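Side-chain contacts in L-lysine 6-oxidase (Marinomonas mediterranea, PDB 3WEU), which oxidises the epsilon-amino group of L-lysine with molecular oxygen, using a cysteine tryptophylquinone cofactor, and releases the hydrogen peroxide that makes it antibacterial: residues A[112-116]-A[117-121]; A[385-389]-A[390-394]. One frame throughout, in Å; residues are numbered along the deposited sequence.

Contact 1 (A[112-116]-A[117-121]); sequences NSYSA and RGVPW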
loop_
_atom_site.group_PDB
_atom_site.type_symbol
_atom_site.label_atom_id
_atom_site.label_comp_id
_atom_site.label_asym_id
_atom_site.label_seq_id
_atom_site.Cartn_x
_atom_site.Cartn_y
_atom_site.Cartn_z
ATOM N N ASN A 112 33.622 -13.309 -4.836
ATOM C CA ASN A 112 32.654 -12.231 -4.788
ATOM C C ASN A 112 31.863 -12.150 -6.076
ATOM O O ASN A 112 31.156 -11.168 -6.300
ATOM C CB ASN A 112 33.425 -10.880 -4.531
ATOM C CG ASN A 112 32.503 -9.732 -4.173
ATOM O OD1 ASN A 112 31.636 -9.870 -3.282
ATOM N ND2 ASN A 112 32.691 -8.571 -4.844
ATOM N N SER A 113 31.880 -13.213 -6.917
ATOM C CA SER A 113 31.052 -13.265 -8.138
ATOM C C SER A 113 29.622 -13.212 -7.784
ATOM O O SER A 113 29.209 -13.595 -6.679
ATOM C CB SER A 113 31.313 -14.539 -8.963
ATOM O OG SER A 113 30.677 -15.651 -8.340
ATOM N N TYR A 114 28.793 -12.808 -8.734
ATOM C CA TYR A 114 27.358 -12.751 -8.473
ATOM C C TYR A 114 26.838 -14.148 -8.038
ATOM O O TYR A 114 26.027 -14.273 -7.102
ATOM C CB TYR A 114 26.575 -12.351 -9.701
ATOM C CG TYR A 114 26.661 -10.909 -10.128
ATOM C CD1 TYR A 114 25.930 -9.960 -9.469
ATOM C CD2 TYR A 114 27.472 -10.526 -11.201
ATOM C CE1 TYR A 114 25.986 -8.629 -9.857
ATOM C CE2 TYR A 114 27.527 -9.188 -11.615
ATOM C CZ TYR A 114 26.811 -8.259 -10.926
ATOM O OH TYR A 114 26.750 -6.912 -11.265
ATOM N N SER A 115 27.289 -15.199 -8.738
ATOM C CA SER A 115 26.879 -16.597 -8.297
ATOM C C SER A 115 27.362 -16.957 -6.930
ATOM O O SER A 115 26.631 -17.435 -6.129
ATOM C CB SER A 115 27.465 -17.656 -9.211
ATOM O OG SER A 115 26.774 -17.492 -10.422
ATOM N N ALA A 116 28.618 -16.763 -6.653
ATOM C CA ALA A 116 29.059 -17.046 -5.313
ATOM C C ALA A 116 28.319 -16.299 -4.239
ATOM O O ALA A 116 28.245 -16.790 -3.119
ATOM C CB ALA A 116 30.546 -16.829 -5.186
ATOM N N ARG A 117 27.825 -15.087 -4.516
ATOM C CA ARG A 117 27.162 -14.284 -3.523
ATOM C C ARG A 117 25.676 -14.482 -3.509
ATOM O O ARG A 117 24.966 -13.827 -2.744
ATOM C CB ARG A 117 27.486 -12.782 -3.754
ATOM C CG ARG A 117 28.949 -12.417 -3.597
ATOM C CD ARG A 117 29.524 -12.906 -2.313
ATOM N NE ARG A 117 30.558 -12.057 -1.806
ATOM C CZ ARG A 117 31.121 -12.248 -0.625
ATOM N NH1 ARG A 117 30.890 -13.375 -0.006
ATOM N NH2 ARG A 117 31.989 -11.379 -0.130
ATOM N N GLY A 118 25.160 -15.356 -4.368
ATOM C CA GLY A 118 23.734 -15.596 -4.383
ATOM C C GLY A 118 22.887 -14.406 -4.832
ATOM O O GLY A 118 21.732 -14.260 -4.427
ATOM N N VAL A 119 23.444 -13.521 -5.651
ATOM C CA VAL A 119 22.656 -12.337 -6.021
ATOM C C VAL A 119 21.477 -12.720 -6.928
ATOM O O VAL A 119 21.655 -13.355 -7.914
ATOM C CB VAL A 119 23.521 -11.276 -6.724
ATOM C CG1 VAL A 119 22.729 -9.988 -6.941
ATOM C CG2 VAL A 119 24.714 -10.945 -5.877
ATOM N N PRO A 120 20.284 -12.284 -6.611
ATOM C CA PRO A 120 19.195 -12.647 -7.504
ATOM C C PRO A 120 19.066 -11.839 -8.789
ATOM O O PRO A 120 19.499 -10.657 -8.866
ATOM C CB PRO A 120 17.950 -12.442 -6.662
ATOM C CG PRO A 120 18.313 -11.512 -5.607
ATOM C CD PRO A 120 19.826 -11.559 -5.424
ATOM N N TRP A 121 18.422 -12.444 -9.777
ATOM C CA TRP A 121 18.163 -11.783 -11.033
ATOM C C TRP A 121 17.024 -10.872 -10.806
ATOM O O TRP A 121 16.123 -11.223 -10.045
ATOM C CB TRP A 121 17.730 -12.805 -12.099
ATOM C CG TRP A 121 18.795 -13.658 -12.577
ATOM C CD1 TRP A 121 18.957 -14.981 -12.282
ATOM C CD2 TRP A 121 19.931 -13.282 -13.389
ATOM N NE1 TRP A 121 20.105 -15.461 -12.892
ATOM C CE2 TRP A 121 20.698 -14.445 -13.607
ATOM C CE3 TRP A 121 20.343 -12.094 -13.993
ATOM C CZ2 TRP A 121 21.895 -14.442 -14.371
ATOM C CZ3 TRP A 121 21.527 -12.098 -14.780
ATOM C CH2 TRP A 121 22.261 -13.269 -14.989
HETATM O O HOH W 1 30.601 -8.769 -1.073
HETATM O O HOH W 2 23.083 -15.559 -8.441
HETATM O O HOH W 3 29.615 -16.067 -0.853
#
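From within a type I beta turn that runs from Ser115 to Gly118, Arg117 reaches back to Asn112, five residues earlier, and donates its NE-H to OD1 of that residue. The bond is short and nearly straight (2.9 Å from Arg117 NE to Asn112 OD1, 173° at the hydrogen). OD1 receives it on a lone pair, in the plane of the amide, and lies at the edge of the guanidinium, while the amide and guanidinium planes stand almost perpendicular, 88° apart. Asn112 presents this oxygen because its CG is anti to the backbone N (chi1 -168°); its ND2 is turned to the carbonyls of Leu102 and Asn105, which fixes the rotation of the amide. Bends at chi2 and chi3 carry the arginine chain past Ser113, and Arg117 CG lies 3.3 Å from Ser113 O. The arginine NH1 forms a salt bridge with Asp396 and also meets a water held by Ala116 O.

The second side-chain pair is Tyr114 and Val119. Val119 sets its CB at the edge of the Tyr114 ring, 3.9 Å from Tyr114 CD1 and near the ring plane. Tyr114 OH is hydrogen-bonded to Trp96 NE1, and its ring stacks on Tyr97 and meets the Trp96 ring nearly at right angles, while the side chain also touches Trp455. Backbone bonds close the loop from Arg117 N to Ser113 O, Gly118 N to Ser115 O and Val119 N to Tyr114 O. Ser113 adds an ST motif, its OG accepting from Ala116 N at 2.9 Å.

Contact 2 (A[385-389]-A[390-394]); sequences SVSSS and NFYDL
Two successive turns, type I from Ser388 to Phe391 and type I' from Phe391 to Leu394, fold the chain back so that the Phe391 ring lies against the backbone of Ser387 and Ser388. The first turn is closed by a hydrogen bond from Phe391 N to Ser388 O (3.2 Å), the second by one from Leu394 N to Phe391 O. They lie in the loop that joins strands 381-382 and 400-402.

Phe391 carries the side-chain contact. With chi1 at -88° its CG stands anti to the carbonyl carbon, and the ring is laid over the preceding backbone. One face receives Ser387 CA and the amide nitrogen of Ser388, the latter 3.5 Å above the plane and offset toward the rim. The serine side chains meet different flanks of the ring: Ser387 CB approaches Phe391 CD2 at 3.4 Å, and Ser388 CB approaches Phe391 CD1 at 3.7 Å. Val386 O, obliquely placed 4.2 Å from Phe391 CE2, is buried here without a polar partner.

Tyr392 follows at positive phi (62°), as the type I' turn requires, and its ring has Phe391 CB over one face. Tyr392 CE2 comes 3.9 Å from Ser387 OG. The two hydroxyls, Ser387 OG and Tyr392 OH, share a partner in OE1 of Glu101, which ties this loop to the N-terminal region of the chain. Ser387 OG also bonds to Asn397 ND2, and Ser388 OG turns to the backbone of Asn529 and Lys530. Asn390, the third residue of the first turn, brings its OD1 within 3.4 Å of Ser388 CB.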
loop_
_atom_site.group_PDB
_atom_site.type_symbol
_atom_site.label_atom_id
_atom_site.label_comp_id
_atom_site.label_asym_id
_atom_site.label_seq_id
_atom_site.Cartn_x
_atom_site.Cartn_y
_atom_site.Cartn_z
ATOM N N SER A 385 28.588 1.897 2.159
ATOM C CA SER A 385 28.195 2.355 3.461
ATOM C C SER A 385 26.777 1.861 3.832
ATOM O O SER A 385 26.203 2.358 4.780
ATOM C CB SER A 385 28.172 3.887 3.464
ATOM O OG SER A 385 27.404 4.373 2.328
ATOM N N VAL A 386 26.226 0.970 3.031
ATOM C CA VAL A 386 24.824 0.577 3.054
ATOM C C VAL A 386 24.595 -0.781 3.708
ATOM O O VAL A 386 23.692 -0.938 4.569
ATOM C CB VAL A 386 24.298 0.544 1.598
ATOM C CG1 VAL A 386 22.845 0.124 1.567
ATOM C CG2 VAL A 386 24.364 1.984 1.021
ATOM N N SER A 387 25.394 -1.767 3.346
ATOM C CA SER A 387 25.172 -3.153 3.905
ATOM C C SER A 387 26.352 -3.644 4.751
ATOM O O SER A 387 27.492 -3.333 4.481
ATOM C CB SER A 387 24.862 -4.126 2.746
ATOM O OG SER A 387 25.936 -4.123 1.798
ATOM N N SER A 388 26.062 -4.351 5.824
ATOM C CA SER A 388 27.090 -4.852 6.708
ATOM C C SER A 388 27.724 -6.120 6.207
ATOM O O SER A 388 27.239 -6.752 5.256
ATOM C CB SER A 388 26.427 -5.165 8.081
ATOM O OG SER A 388 25.910 -4.034 8.712
ATOM N N SER A 389 28.762 -6.556 6.902
ATOM C CA SER A 389 29.488 -7.791 6.586
ATOM C C SER A 389 28.550 -8.982 6.559
ATOM O O SER A 389 28.796 -9.927 5.803
ATOM C CB SER A 389 30.568 -8.059 7.646
ATOM O OG SER A 389 30.027 -8.196 8.966
ATOM N N ASN A 390 27.483 -8.929 7.386
ATOM C CA ASN A 390 26.589 -10.075 7.565
ATOM C C ASN A 390 25.250 -9.984 6.887
ATOM O O ASN A 390 24.330 -10.670 7.281
ATOM C CB ASN A 390 26.397 -10.431 9.048
ATOM C CG ASN A 390 25.699 -9.345 9.833
ATOM O OD1 ASN A 390 25.768 -8.171 9.476
ATOM N ND2 ASN A 390 25.087 -9.709 10.931
ATOM N N PHE A 391 25.136 -9.158 5.845
ATOM C CA PHE A 391 23.914 -9.086 5.036
ATOM C C PHE A 391 23.918 -10.147 3.978
ATOM O O PHE A 391 24.953 -10.799 3.729
ATOM C CB PHE A 391 23.834 -7.725 4.333
ATOM C CG PHE A 391 23.166 -6.636 5.144
ATOM C CD1 PHE A 391 23.364 -6.534 6.517
ATOM C CD2 PHE A 391 22.414 -5.641 4.473
ATOM C CE1 PHE A 391 22.766 -5.511 7.233
ATOM C CE2 PHE A 391 21.819 -4.601 5.184
ATOM C CZ PHE A 391 22.031 -4.529 6.562
ATOM N N TYR A 392 22.743 -10.363 3.415
ATOM C CA TYR A 392 22.522 -11.206 2.255
ATOM C C TYR A 392 22.894 -12.670 2.510
ATOM O O TYR A 392 23.354 -13.334 1.602
ATOM C CB TYR A 392 23.312 -10.688 1.052
ATOM C CG TYR A 392 23.067 -9.230 0.727
ATOM C CD1 TYR A 392 21.774 -8.741 0.566
ATOM C CD2 TYR A 392 24.135 -8.345 0.573
ATOM C CE1 TYR A 392 21.542 -7.389 0.253
ATOM C CE2 TYR A 392 23.922 -7.012 0.221
ATOM C CZ TYR A 392 22.649 -6.526 0.062
ATOM O OH TYR A 392 22.438 -5.185 -0.270
ATOM N N ASP A 393 22.760 -13.100 3.766
ATOM C CA ASP A 393 23.168 -14.420 4.221
ATOM C C ASP A 393 24.640 -14.662 4.031
ATOM O O ASP A 393 25.055 -15.770 3.947
ATOM C CB ASP A 393 22.301 -15.506 3.548
ATOM C CG ASP A 393 20.844 -15.327 3.872
ATOM O OD1 ASP A 393 20.495 -14.957 5.011
ATOM O OD2 ASP A 393 20.021 -15.531 3.014
ATOM N N LEU A 394 25.472 -13.614 4.018
ATOM C CA LEU A 394 26.890 -13.758 3.923
ATOM C C LEU A 394 27.496 -13.478 5.275
ATOM O O LEU A 394 26.855 -12.917 6.131
ATOM C CB LEU A 394 27.481 -12.694 2.956
ATOM C CG LEU A 394 26.831 -12.685 1.554
ATOM C CD1 LEU A 394 27.436 -11.586 0.675
ATOM C CD2 LEU A 394 27.013 -14.071 0.886
#

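The two contacts are neighbouring loops from different family regions, contact 1 from the N-terminal one and contact 2 from the C-terminal one, with centres about 13 Å apart. They meet where CD of Arg117 packs on CD1 of Leu394, 3.9 Å away. A salt bridge joins Arg117 to Asp396, just two residues beyond contact 2, and Asn103 touches the side chains of both Arg117 and Leu394. The cofactor is formed from Cys516 and Trp581. In contact 2, Ser385 touches Trp580, a neighbour of the tryptophylquinone in sequence, which does not by itself place the loop at the active site; the side chain of Val386 is about 4 Å from a bound 1,2-ethanediol, probably from the crystallisation liquor.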